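Local coordinates for protein 4-hydroxy-3-methylbut-2-enyl diphosphate reductase, apicoplast (Plasmodium falciparum, PDB 4N7B) that reduces (E)-4-hydroxy-3-methylbut-2-enyl diphosphate to isopentenyl and dimethylallyl diphosphate with an iron-sulfur cluster, the last step of the apicoplast DOXP/MEP isoprenoid pathway, at residues 364-369 against 394-399; 336-341 against 358-363; 309-314 against 523-528; 239-244 against 287-292. All coordinates share one frame; numbering follows the deposited sequence.

Contact 1: 364-369 against 394-399; sequences NDVDKL and VQKLKN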
loop_
_atom_site.group_PDB
_atom_site.type_symbol
_atom_site.label_atom_id
_atom_site.label_comp_id
_atom_site.label_asym_id
_atom_site.label_seq_id
_atom_site.Cartn_x
_atom_site.Cartn_y
_atom_site.Cartn_z
ATOM N N ASN A 364 10.159 10.690 -18.678
ATOM C CA ASN A 364 10.194 12.064 -19.165
ATOM C C ASN A 364 10.756 12.932 -18.016
ATOM O O ASN A 364 11.673 13.731 -18.216
ATOM C CB ASN A 364 8.799 12.541 -19.594
ATOM C CG ASN A 364 8.392 12.077 -21.031
ATOM O OD1 ASN A 364 9.155 11.410 -21.737
ATOM N ND2 ASN A 364 7.167 12.443 -21.448
ATOM N N ASP A 365 10.240 12.719 -16.802
ATOM C CA ASP A 365 10.627 13.515 -15.645
ATOM C C ASP A 365 12.116 13.380 -15.376
ATOM O O ASP A 365 12.756 14.317 -14.883
ATOM C CB ASP A 365 9.835 13.093 -14.406
ATOM C CG ASP A 365 8.368 13.492 -14.476
ATOM O OD1 ASP A 365 8.009 14.383 -15.287
ATOM O OD2 ASP A 365 7.568 12.909 -13.708
ATOM N N VAL A 366 12.672 12.221 -15.706
ATOM C CA VAL A 366 14.101 12.000 -15.513
ATOM C C VAL A 366 14.925 12.887 -16.456
ATOM O O VAL A 366 15.929 13.485 -16.046
ATOM C CB VAL A 366 14.486 10.534 -15.760
ATOM C CG1 VAL A 366 15.997 10.392 -15.783
ATOM C CG2 VAL A 366 13.878 9.638 -14.687
ATOM N N ASP A 367 14.503 12.958 -17.718
ATOM C CA ASP A 367 15.205 13.756 -18.714
ATOM C C ASP A 367 15.277 15.203 -18.288
ATOM O O ASP A 367 16.236 15.895 -18.605
ATOM C CB ASP A 367 14.489 13.695 -20.058
ATOM C CG ASP A 367 14.681 12.374 -20.765
ATOM O OD1 ASP A 367 15.827 11.873 -20.789
ATOM O OD2 ASP A 367 13.684 11.831 -21.296
ATOM N N LYS A 368 14.249 15.656 -17.579
ATOM C CA LYS A 368 14.137 17.056 -17.190
ATOM C C LYS A 368 15.024 17.436 -16.000
ATOM O O LYS A 368 15.247 18.613 -15.753
ATOM C CB LYS A 368 12.678 17.404 -16.888
ATOM C CG LYS A 368 11.799 17.412 -18.112
ATOM C CD LYS A 368 10.339 17.643 -17.756
ATOM C CE LYS A 368 9.441 17.554 -19.002
ATOM N NZ LYS A 368 7.991 17.744 -18.695
ATOM N N LEU A 369 15.547 16.461 -15.271
ATOM C CA LEU A 369 16.336 16.781 -14.087
ATOM C C LEU A 369 17.688 17.390 -14.451
ATOM O O LEU A 369 18.400 16.876 -15.311
ATOM C CB LEU A 369 16.576 15.534 -13.244
ATOM C CG LEU A 369 15.354 14.932 -12.565
ATOM C CD1 LEU A 369 15.771 13.678 -11.822
ATOM C CD2 LEU A 369 14.724 15.945 -11.614
ATOM N N VAL A 394 14.703 3.506 -12.434
ATOM C CA VAL A 394 15.958 3.540 -11.691
ATOM C C VAL A 394 17.149 3.399 -12.629
ATOM O O VAL A 394 18.161 4.089 -12.486
ATOM C CB VAL A 394 15.997 2.425 -10.620
ATOM C CG1 VAL A 394 17.415 2.173 -10.126
ATOM C CG2 VAL A 394 15.086 2.791 -9.485
ATOM N N GLN A 395 17.025 2.498 -13.591
ATOM C CA GLN A 395 18.082 2.271 -14.559
ATOM C C GLN A 395 18.395 3.548 -15.332
ATOM O O GLN A 395 19.560 3.859 -15.597
ATOM C CB GLN A 395 17.644 1.196 -15.540
ATOM C CG GLN A 395 18.632 0.918 -16.644
ATOM C CD GLN A 395 18.169 -0.233 -17.514
ATOM O OE1 GLN A 395 17.486 -0.035 -18.530
ATOM N NE2 GLN A 395 18.514 -1.453 -17.106
ATOM N N LYS A 396 17.349 4.276 -15.704
ATOM C CA LYS A 396 17.508 5.525 -16.445
ATOM C C LYS A 396 18.113 6.580 -15.527
ATOM O O LYS A 396 19.018 7.299 -15.917
ATOM C CB LYS A 396 16.159 5.998 -16.984
ATOM C CG LYS A 396 16.281 7.022 -18.085
ATOM C CD LYS A 396 14.936 7.383 -18.654
ATOM C CE LYS A 396 15.069 8.549 -19.619
ATOM N NZ LYS A 396 16.118 8.303 -20.648
ATOM N N LEU A 397 17.634 6.638 -14.288
ATOM C CA LEU A 397 18.209 7.539 -13.289
ATOM C C LEU A 397 19.703 7.325 -13.112
ATOM O O LEU A 397 20.473 8.282 -13.002
ATOM C CB LEU A 397 17.551 7.344 -11.928
ATOM C CG LEU A 397 16.578 8.430 -11.492
ATOM C CD1 LEU A 397 16.132 8.136 -10.079
ATOM C CD2 LEU A 397 17.189 9.833 -11.584
ATOM N N LYS A 398 20.109 6.067 -13.059
ATOM C CA LYS A 398 21.500 5.727 -12.829
ATOM C C LYS A 398 22.367 6.010 -14.036
ATOM O O LYS A 398 23.550 6.272 -13.890
ATOM C CB LYS A 398 21.632 4.257 -12.461
ATOM C CG LYS A 398 21.402 3.980 -11.010
ATOM C CD LYS A 398 21.734 2.532 -10.720
ATOM C CE LYS A 398 21.687 2.219 -9.252
ATOM N NZ LYS A 398 21.607 0.740 -9.041
ATOM N N ASN A 399 21.787 5.931 -15.229
ATOM C CA ASN A 399 22.522 6.268 -16.444
ATOM C C ASN A 399 22.915 7.730 -16.384
ATOM O O ASN A 399 24.066 8.093 -16.593
ATOM C CB ASN A 399 21.673 6.025 -17.699
ATOM C CG ASN A 399 21.534 4.549 -18.033
ATOM O OD1 ASN A 399 22.352 3.728 -17.605
ATOM N ND2 ASN A 399 20.495 4.203 -18.805
#
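D367 and K396 form the one charged pair between two nearly parallel helices. Their short segments approach to 10.0 Å between axes, at 14°. D367 OD1 lies 3.6 Å from K396 NZ, a loose salt bridge on the outer side of the helix pair. The two side chains meet at about a right angle. K396 sends its chain across toward the neighbouring helix, and the bend at its last torsion (chi4 52°) lets NZ lie beside the carboxylate.

The apolar part of the contact runs beneath this bridge. V366 CG1 packs on the aliphatic stem of K396, 4.1 Å from CG. The lysine therefore serves the contact twice, by its methylenes and by its charge. The second methyl, V366 CG2, lies 4.4 Å from L397 CG. L369, just after the helix, touches L397 through methyls, CD1 to CD2 at 4.1 Å. These are ordinary van der Waals distances with modest burial.

K400, just beyond 394-399, gives hydrogen bonds from NZ to V366 O and L369 O. Inward, L369 and L397 both rest on I336 of strand 334-338, and L397 also reaches I338. Helices 363-368 and 387-400 thus lie side by side over the sheet containing strands 357-360 and 334-338.

Contact 2: 336-341 against 358-363; sequences ILIGYK and HIVENV
L337 N to H358 O is a nearly straight hydrogen bond, 2.9 Å with 170° at the hydrogen. V360 N returns a bond to L337 O at 2.9 Å, and G339 N gives one to V360 O at 3.0 Å. Together they join the two strands in parallel, with I336 beside H358, L337 beside I359 and I338 beside V360.

Past the strand ends the pairing passes to side chains. K341 N bonds to E361 OE1 at 3.2 Å, and meets that oxygen from above the carboxylate plane, 54° out of it. The K341 chain runs over the glutamate and turns at its last torsion (chi4 -57°). This brings NZ to I359 O for a weak bond of 3.3 Å, rather than into a salt bridge with E361. OE1 also lies at the edge of the Y340 ring, near its plane.

The packing uses both sheet faces. On one, V360 spreads its methyls between two isoleucines: CG1 meets I336 CG2 at 3.7 Å and CG2 meets I338 CG1 at 3.9 Å. On the other, L337 and I359 are more loosely paired, and helix 344-350 covers them through V346.

This is the strand pair of a beta-alpha-beta unit. Its bonds beyond the strands fix the backbone at K341, close to H343, a probable substrate ligand. Y340, also near H343, bonds through its hydroxyl to K446. The chemistry is therefore consistent with a loop held in place at the border of the substrate site.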
loop_
_atom_site.group_PDB
_atom_site.type_symbol
_atom_site.label_atom_id
_atom_site.label_comp_id
_atom_site.label_asym_id
_atom_site.label_seq_id
_atom_site.Cartn_x
_atom_site.Cartn_y
_atom_site.Cartn_z
ATOM N N ILE A 336 15.471 12.459 -5.027
ATOM C CA ILE A 336 14.574 12.096 -6.117
ATOM C C ILE A 336 13.580 11.072 -5.609
ATOM O O ILE A 336 13.965 10.024 -5.126
ATOM C CB ILE A 336 15.311 11.511 -7.327
ATOM C CG1 ILE A 336 15.880 12.618 -8.213
ATOM C CG2 ILE A 336 14.341 10.787 -8.219
ATOM C CD1 ILE A 336 16.979 13.390 -7.610
ATOM N N LEU A 337 12.299 11.387 -5.724
ATOM C CA LEU A 337 11.241 10.538 -5.210
ATOM C C LEU A 337 10.484 9.925 -6.376
ATOM O O LEU A 337 9.734 10.619 -7.045
ATOM C CB LEU A 337 10.281 11.369 -4.364
ATOM C CG LEU A 337 8.993 10.687 -3.883
ATOM C CD1 LEU A 337 9.278 9.325 -3.309
ATOM C CD2 LEU A 337 8.322 11.563 -2.846
ATOM N N ILE A 338 10.700 8.638 -6.635
ATOM C CA ILE A 338 9.992 7.953 -7.719
ATOM C C ILE A 338 8.622 7.482 -7.232
ATOM O O ILE A 338 8.527 6.671 -6.323
ATOM C CB ILE A 338 10.775 6.720 -8.186
ATOM C CG1 ILE A 338 12.226 7.100 -8.483
ATOM C CG2 ILE A 338 10.118 6.123 -9.405
ATOM C CD1 ILE A 338 13.084 5.945 -8.950
ATOM N N GLY A 339 7.557 8.000 -7.806
ATOM C CA GLY A 339 6.234 7.597 -7.376
ATOM C C GLY A 339 5.236 8.469 -8.083
ATOM O O GLY A 339 5.642 9.321 -8.875
ATOM N N TYR A 340 3.951 8.282 -7.807
ATOM C CA TYR A 340 2.905 9.028 -8.508
ATOM C C TYR A 340 2.494 10.282 -7.739
ATOM O O TYR A 340 2.099 10.202 -6.578
ATOM C CB TYR A 340 1.708 8.115 -8.745
ATOM C CG TYR A 340 2.068 6.950 -9.634
ATOM C CD1 TYR A 340 2.225 7.131 -11.003
ATOM C CD2 TYR A 340 2.304 5.684 -9.107
ATOM C CE1 TYR A 340 2.570 6.081 -11.836
ATOM C CE2 TYR A 340 2.650 4.617 -9.935
ATOM C CZ TYR A 340 2.777 4.825 -11.304
ATOM O OH TYR A 340 3.114 3.783 -12.145
ATOM N N LYS A 341 2.606 11.432 -8.408
ATOM C CA LYS A 341 2.458 12.756 -7.791
ATOM C C LYS A 341 1.221 12.952 -6.910
ATOM O O LYS A 341 1.261 13.681 -5.919
ATOM C CB LYS A 341 2.422 13.834 -8.884
ATOM C CG LYS A 341 3.749 14.081 -9.572
ATOM C CD LYS A 341 3.655 15.298 -10.526
ATOM C CE LYS A 341 4.875 15.390 -11.471
ATOM N NZ LYS A 341 6.218 15.473 -10.778
ATOM N N HIS A 358 12.433 16.108 -5.594
ATOM C CA HIS A 358 11.934 16.144 -6.963
ATOM C C HIS A 358 11.231 14.851 -7.289
ATOM O O HIS A 358 11.836 13.787 -7.268
ATOM C CB HIS A 358 13.097 16.346 -7.919
ATOM C CG HIS A 358 14.013 17.451 -7.503
ATOM N ND1 HIS A 358 14.069 18.658 -8.165
ATOM C CD2 HIS A 358 14.888 17.540 -6.471
ATOM C CE1 HIS A 358 14.951 19.441 -7.565
ATOM N NE2 HIS A 358 15.461 18.788 -6.536
ATOM N N ILE A 359 9.945 14.926 -7.586
ATOM C CA ILE A 359 9.201 13.716 -7.858
ATOM C C ILE A 359 9.344 13.290 -9.306
ATOM O O ILE A 359 9.162 14.099 -10.203
ATOM C CB ILE A 359 7.715 13.918 -7.569
ATOM C CG1 ILE A 359 7.524 14.260 -6.094
ATOM C CG2 ILE A 359 6.934 12.649 -7.933
ATOM C CD1 ILE A 359 6.101 14.597 -5.721
ATOM N N VAL A 360 9.642 12.017 -9.545
ATOM C CA VAL A 360 9.547 11.508 -10.907
ATOM C C VAL A 360 8.513 10.392 -10.994
ATOM O O VAL A 360 8.553 9.433 -10.228
ATOM C CB VAL A 360 10.929 11.074 -11.485
ATOM C CG1 VAL A 360 12.032 11.957 -10.929
ATOM C CG2 VAL A 360 11.214 9.643 -11.218
ATOM N N GLU A 361 7.552 10.535 -11.907
ATOM C CA GLU A 361 6.593 9.457 -12.124
ATOM C C GLU A 361 6.854 8.696 -13.413
ATOM O O GLU A 361 6.227 7.666 -13.668
ATOM C CB GLU A 361 5.141 9.945 -12.078
ATOM C CG GLU A 361 4.925 11.387 -12.343
ATOM C CD GLU A 361 3.444 11.760 -12.336
ATOM O OE1 GLU A 361 2.663 11.110 -11.607
ATOM O OE2 GLU A 361 3.060 12.704 -13.069
ATOM N N ASN A 362 7.790 9.184 -14.216
ATOM C CA ASN A 362 8.074 8.563 -15.505
ATOM C C ASN A 362 9.450 8.944 -16.007
ATOM O O ASN A 362 10.142 9.745 -15.372
ATOM C CB ASN A 362 7.030 8.976 -16.542
ATOM C CG ASN A 362 6.942 10.495 -16.714
ATOM O OD1 ASN A 362 7.963 11.181 -16.863
ATOM N ND2 ASN A 362 5.723 11.028 -16.672
ATOM N N VAL A 363 9.840 8.405 -17.158
ATOM C CA VAL A 363 11.173 8.679 -17.685
ATOM C C VAL A 363 11.284 10.079 -18.316
ATOM O O VAL A 363 12.388 10.586 -18.509
ATOM C CB VAL A 363 11.594 7.638 -18.742
ATOM C CG1 VAL A 363 11.586 6.238 -18.151
ATOM C CG2 VAL A 363 10.693 7.748 -19.992
#

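Contact 3: 309-314 against 523-528; sequences IEIDAT and PKNFLH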
loop_
_atom_site.group_PDB
_atom_site.type_symbol
_atom_site.label_atom_id
_atom_site.label_comp_id
_atom_site.label_asym_id
_atom_site.label_seq_id
_atom_site.Cartn_x
_atom_site.Cartn_y
_atom_site.Cartn_z
ATOM N N ILE A 309 -5.192 14.389 20.143
ATOM C CA ILE A 309 -4.483 13.178 20.512
ATOM C C ILE A 309 -4.041 12.511 19.234
ATOM O O ILE A 309 -4.813 11.790 18.605
ATOM C CB ILE A 309 -5.358 12.158 21.251
ATOM C CG1 ILE A 309 -6.318 12.843 22.228
ATOM C CG2 ILE A 309 -4.467 11.159 21.980
ATOM C CD1 ILE A 309 -5.626 13.555 23.349
ATOM N N GLU A 310 -2.801 12.765 18.843
ATOM C CA GLU A 310 -2.247 12.195 17.631
ATOM C C GLU A 310 -1.914 10.725 17.822
ATOM O O GLU A 310 -1.104 10.363 18.674
ATOM C CB GLU A 310 -0.991 12.949 17.236
ATOM C CG GLU A 310 -1.248 14.367 16.796
ATOM C CD GLU A 310 0.035 15.090 16.468
ATOM O OE1 GLU A 310 0.618 15.694 17.393
ATOM O OE2 GLU A 310 0.469 15.034 15.290
ATOM N N ILE A 311 -2.542 9.882 17.015
ATOM C CA ILE A 311 -2.259 8.457 17.028
ATOM C C ILE A 311 -1.836 8.013 15.632
ATOM O O ILE A 311 -2.657 7.921 14.718
ATOM C CB ILE A 311 -3.464 7.655 17.513
ATOM C CG1 ILE A 311 -3.710 7.984 18.987
ATOM C CG2 ILE A 311 -3.214 6.161 17.315
ATOM C CD1 ILE A 311 -4.649 7.045 19.672
ATOM N N ASP A 312 -0.544 7.739 15.485
ATOM C CA ASP A 312 0.069 7.616 14.174
ATOM C C ASP A 312 0.173 6.168 13.711
ATOM O O ASP A 312 1.038 5.428 14.173
ATOM C CB ASP A 312 1.458 8.242 14.204
ATOM C CG ASP A 312 2.086 8.330 12.832
ATOM O OD1 ASP A 312 1.471 7.864 11.844
ATOM O OD2 ASP A 312 3.211 8.854 12.737
ATOM N N ALA A 313 -0.687 5.782 12.767
ATOM C CA ALA A 313 -0.702 4.411 12.245
ATOM C C ALA A 313 0.039 4.326 10.929
ATOM O O ALA A 313 -0.139 3.364 10.171
ATOM C CB ALA A 313 -2.146 3.905 12.067
ATOM N N THR A 314 0.864 5.332 10.646
ATOM C CA THR A 314 1.738 5.275 9.477
ATOM C C THR A 314 2.435 3.933 9.528
ATOM O O THR A 314 2.944 3.533 10.575
ATOM C CB THR A 314 2.831 6.363 9.503
ATOM O OG1 THR A 314 2.248 7.654 9.323
ATOM C CG2 THR A 314 3.863 6.129 8.411
ATOM N N PRO A 523 1.001 1.609 17.799
ATOM C CA PRO A 523 1.705 2.846 18.163
ATOM C C PRO A 523 1.875 2.958 19.673
ATOM O O PRO A 523 0.945 2.676 20.418
ATOM C CB PRO A 523 0.782 3.945 17.622
ATOM C CG PRO A 523 0.111 3.296 16.438
ATOM C CD PRO A 523 -0.118 1.865 16.877
ATOM N N LYS A 524 3.058 3.360 20.119
ATOM C CA LYS A 524 3.408 3.217 21.523
ATOM C C LYS A 524 2.591 4.099 22.455
ATOM O O LYS A 524 2.292 3.695 23.580
ATOM C CB LYS A 524 4.909 3.439 21.716
ATOM C CG LYS A 524 5.706 2.274 21.155
ATOM C CD LYS A 524 7.206 2.438 21.306
ATOM C CE LYS A 524 7.947 1.409 20.444
ATOM N NZ LYS A 524 9.352 1.225 20.889
ATOM N N ASN A 525 2.213 5.290 22.006
ATOM C CA ASN A 525 1.457 6.185 22.880
ATOM C C ASN A 525 0.072 5.603 23.078
ATOM O O ASN A 525 -0.498 5.646 24.165
ATOM C CB ASN A 525 1.364 7.587 22.288
ATOM C CG ASN A 525 0.627 7.604 20.983
ATOM O OD1 ASN A 525 0.550 6.582 20.296
ATOM N ND2 ASN A 525 0.080 8.761 20.619
ATOM N N PHE A 526 -0.452 5.027 22.011
ATOM C CA PHE A 526 -1.744 4.387 22.056
ATOM C C PHE A 526 -1.732 3.181 22.990
ATOM O O PHE A 526 -2.690 2.948 23.728
ATOM C CB PHE A 526 -2.124 3.962 20.653
ATOM C CG PHE A 526 -3.409 3.237 20.586
ATOM C CD1 PHE A 526 -4.514 3.728 21.252
ATOM C CD2 PHE A 526 -3.525 2.073 19.856
ATOM C CE1 PHE A 526 -5.711 3.073 21.200
ATOM C CE2 PHE A 526 -4.720 1.410 19.796
ATOM C CZ PHE A 526 -5.821 1.914 20.475
ATOM N N LEU A 527 -0.645 2.415 22.963
ATOM C CA LEU A 527 -0.481 1.284 23.874
ATOM C C LEU A 527 -0.453 1.749 25.324
ATOM O O LEU A 527 -1.039 1.113 26.197
ATOM C CB LEU A 527 0.811 0.528 23.571
ATOM C CG LEU A 527 0.804 -0.417 22.374
ATOM C CD1 LEU A 527 2.209 -0.928 22.113
ATOM C CD2 LEU A 527 -0.148 -1.569 22.634
ATOM N N HIS A 528 0.231 2.859 25.581
ATOM C CA HIS A 528 0.315 3.396 26.934
ATOM C C HIS A 528 -1.082 3.692 27.474
ATOM O O HIS A 528 -1.396 3.382 28.629
ATOM C CB HIS A 528 1.159 4.671 26.964
ATOM C CG HIS A 528 1.466 5.157 28.349
ATOM N ND1 HIS A 528 2.405 4.552 29.160
ATOM C CD2 HIS A 528 0.949 6.179 29.072
ATOM C CE1 HIS A 528 2.460 5.187 30.317
ATOM N NE2 HIS A 528 1.585 6.177 30.289
HETATM O O HOH W 1 1.248 7.249 17.985
#
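N525 uses its side-chain amide to occupy the outer edge of a strand. Its ND2 donates to E310 O at 2.8 Å. The donor lies in the carbonyl plane of E310, and E310 O lies near the plane of the N525 amide. The bond is bent, 133° at the hydrogen. A water that accepts from D312 N at 3.1 Å lies doubtfully close to N525 OD1, so a bridge through it is uncertain. CG sits between the backbone N and the carbonyl carbon (chi1 63°), which turns the amide back toward the strand.

An apolar contact flanks it. I311 CD1 comes obliquely to the F526 ring, 3.7 Å from CD1. Separately, P523, the N-cap residue of helix 524-533, brings its CG close to the D312 carbonyl oxygen, at 3.2 Å.

D312 points elsewhere. Its OD2 forms a salt bridge with R300, and its OD1 accepts from T314 N at 2.9 Å and from T314 OG1. The bond from T314 N closes an Asx turn at the end of the parallel strand, just before the cluster ligand C315. The C-terminal helix thus covers the sheet edge of an IspH-family alpha/beta domain.

Contact 4: 239-244 against 287-292; sequences ETVEEC and ILIYSA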
loop_
_atom_site.group_PDB
_atom_site.type_symbol
_atom_site.label_atom_id
_atom_site.label_comp_id
_atom_site.label_asym_id
_atom_site.label_seq_id
_atom_site.Cartn_x
_atom_site.Cartn_y
_atom_site.Cartn_z
ATOM N N GLU A 239 -6.344 -2.376 13.264
ATOM C CA GLU A 239 -6.440 -2.643 14.695
ATOM C C GLU A 239 -6.314 -1.328 15.478
ATOM O O GLU A 239 -6.984 -1.130 16.486
ATOM C CB GLU A 239 -5.368 -3.655 15.114
ATOM C CG GLU A 239 -5.451 -4.092 16.591
ATOM C CD GLU A 239 -4.462 -5.213 16.947
ATOM O OE1 GLU A 239 -4.467 -5.669 18.117
ATOM O OE2 GLU A 239 -3.681 -5.638 16.060
ATOM N N THR A 240 -5.483 -0.411 14.991
ATOM C CA THR A 240 -5.317 0.877 15.663
ATOM C C THR A 240 -6.659 1.592 15.753
ATOM O O THR A 240 -7.012 2.130 16.799
ATOM C CB THR A 240 -4.324 1.792 14.937
ATOM O OG1 THR A 240 -2.993 1.286 15.098
ATOM C CG2 THR A 240 -4.397 3.203 15.499
ATOM N N VAL A 241 -7.420 1.592 14.667
ATOM C CA VAL A 241 -8.713 2.280 14.669
ATOM C C VAL A 241 -9.725 1.555 15.532
ATOM O O VAL A 241 -10.451 2.183 16.301
ATOM C CB VAL A 241 -9.298 2.427 13.251
ATOM C CG1 VAL A 241 -10.669 3.111 13.296
ATOM C CG2 VAL A 241 -8.344 3.230 12.374
ATOM N N GLU A 242 -9.771 0.234 15.401
ATOM C CA GLU A 242 -10.724 -0.588 16.142
ATOM C C GLU A 242 -10.511 -0.463 17.651
ATOM O O GLU A 242 -11.458 -0.490 18.445
ATOM C CB GLU A 242 -10.586 -2.051 15.714
ATOM C CG GLU A 242 -11.474 -2.434 14.531
ATOM C CD GLU A 242 -11.058 -3.743 13.877
ATOM O OE1 GLU A 242 -10.062 -4.349 14.337
ATOM O OE2 GLU A 242 -11.712 -4.163 12.887
ATOM N N GLU A 243 -9.259 -0.294 18.044
ATOM C CA GLU A 243 -8.913 -0.301 19.444
ATOM C C GLU A 243 -9.210 1.070 20.063
ATOM O O GLU A 243 -9.549 1.169 21.250
ATOM C CB GLU A 243 -7.453 -0.721 19.599
ATOM C CG GLU A 243 -7.088 -1.138 21.003
ATOM C CD GLU A 243 -7.706 -2.459 21.378
ATOM O OE1 GLU A 243 -7.809 -3.342 20.499
ATOM O OE2 GLU A 243 -8.102 -2.600 22.547
ATOM N N CYS A 244 -9.125 2.118 19.246
ATOM C CA CYS A 244 -9.500 3.465 19.668
ATOM C C CYS A 244 -10.998 3.536 19.883
ATOM O O CYS A 244 -11.484 4.170 20.822
ATOM C CB CYS A 244 -9.103 4.479 18.603
ATOM S SG CYS A 244 -7.360 4.951 18.656
ATOM N N ILE A 287 -9.245 12.752 19.429
ATOM C CA ILE A 287 -8.353 11.779 18.809
ATOM C C ILE A 287 -8.293 11.985 17.305
ATOM O O ILE A 287 -9.324 12.144 16.656
ATOM C CB ILE A 287 -8.862 10.341 19.036
ATOM C CG1 ILE A 287 -8.987 10.036 20.531
ATOM C CG2 ILE A 287 -7.940 9.340 18.375
ATOM C CD1 ILE A 287 -7.736 9.418 21.131
ATOM N N LEU A 288 -7.085 11.975 16.754
ATOM C CA LEU A 288 -6.923 11.886 15.315
ATOM C C LEU A 288 -5.917 10.812 14.973
ATOM O O LEU A 288 -4.812 10.800 15.513
ATOM C CB LEU A 288 -6.455 13.202 14.715
ATOM C CG LEU A 288 -6.261 13.137 13.193
ATOM C CD1 LEU A 288 -7.587 12.881 12.478
ATOM C CD2 LEU A 288 -5.633 14.419 12.697
ATOM N N ILE A 289 -6.304 9.925 14.061
ATOM C CA ILE A 289 -5.435 8.847 13.608
ATOM C C ILE A 289 -4.879 9.111 12.211
ATOM O O ILE A 289 -5.631 9.439 11.287
ATOM C CB ILE A 289 -6.194 7.520 13.584
ATOM C CG1 ILE A 289 -6.739 7.222 14.987
ATOM C CG2 ILE A 289 -5.289 6.409 13.109
ATOM C CD1 ILE A 289 -7.576 5.966 15.081
ATOM N N TYR A 290 -3.567 8.960 12.053
ATOM C CA TYR A 290 -2.945 9.092 10.739
ATOM C C TYR A 290 -2.938 7.733 10.051
ATOM O O TYR A 290 -2.584 6.720 10.658
ATOM C CB TYR A 290 -1.517 9.633 10.859
ATOM C CG TYR A 290 -1.431 10.991 11.519
ATOM C CD1 TYR A 290 -2.201 12.058 11.070
ATOM C CD2 TYR A 290 -0.596 11.204 12.604
ATOM C CE1 TYR A 290 -2.127 13.300 11.679
ATOM C CE2 TYR A 290 -0.518 12.446 13.219
ATOM C CZ TYR A 290 -1.285 13.487 12.756
ATOM O OH TYR A 290 -1.201 14.725 13.373
ATOM N N SER A 291 -3.316 7.708 8.780
ATOM C CA SER A 291 -3.458 6.450 8.065
ATOM C C SER A 291 -2.115 5.779 7.793
ATOM O O SER A 291 -1.053 6.366 7.994
ATOM C CB SER A 291 -4.167 6.682 6.731
ATOM O OG SER A 291 -3.274 7.254 5.793
ATOM N N ALA A 292 -2.181 4.544 7.303
ATOM C CA ALA A 292 -1.000 3.749 7.004
ATOM C C ALA A 292 -0.078 4.396 5.990
ATOM O O ALA A 292 1.123 4.127 5.989
ATOM C CB ALA A 292 -1.427 2.397 6.505
#
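I289 meets T240, V241 and C244 through aliphatic carbons and sulfur, and no flat group takes part. The one ring of the two segments, Y290, lies on the side of the strand remote from the helix, where its hydroxyl bonds to E310.

The tip of I289 carries most of the contact. Its CD1 is 3.7 Å from C244 SG and 3.9 Å from V241 CG2, and it lies equally close to the helix backbone at V241 CA. The chain is extended at its second torsion (chi2 177°), which carries this methyl to V241 and C244. I289 CG2 touches T240 CG2 at 4.1 Å, where the two side chains slide past each other in opposite directions.

Helix 232-247 packs here on a parallel four-stranded sheet, antiparallel to strand 287-290, as in alpha/beta layered domains. The short segments lie 9.9 Å apart between axes, at 168°.

C244 SG also reaches I287 CG2, on the same face of the strand, at 4.4 Å. T240 keeps its hydroxyl for R236 O, one turn earlier in the helix, and offers only the methyl to I289. On the strand side, I252 and V254 continue the apolar layer around I289. I311 of the neighbouring strand 309-312 packs on T240 and C244.

Overall arrangement
From the N terminus, contact 4 closes first: helix 232-247 folds back on strand 287-290, with one more helix and two strands between. Contact 3 then opens at strand 309-312, the next strand of that sheet, and closes only at the C-terminal helix, about 200 residues later. Contacts 2 and 1 are nested in this long loop, in series. Contact 2 closes a beta-alpha-beta unit, and contact 1 follows at once on the next helix. Their centres are 10 Å apart, and K396 packs on V363. Contacts 3 and 4 adjoin at I311 and L288, with centres 8 Å apart. The two pairs lie in separate sheets, centres 29 to 38 Å apart.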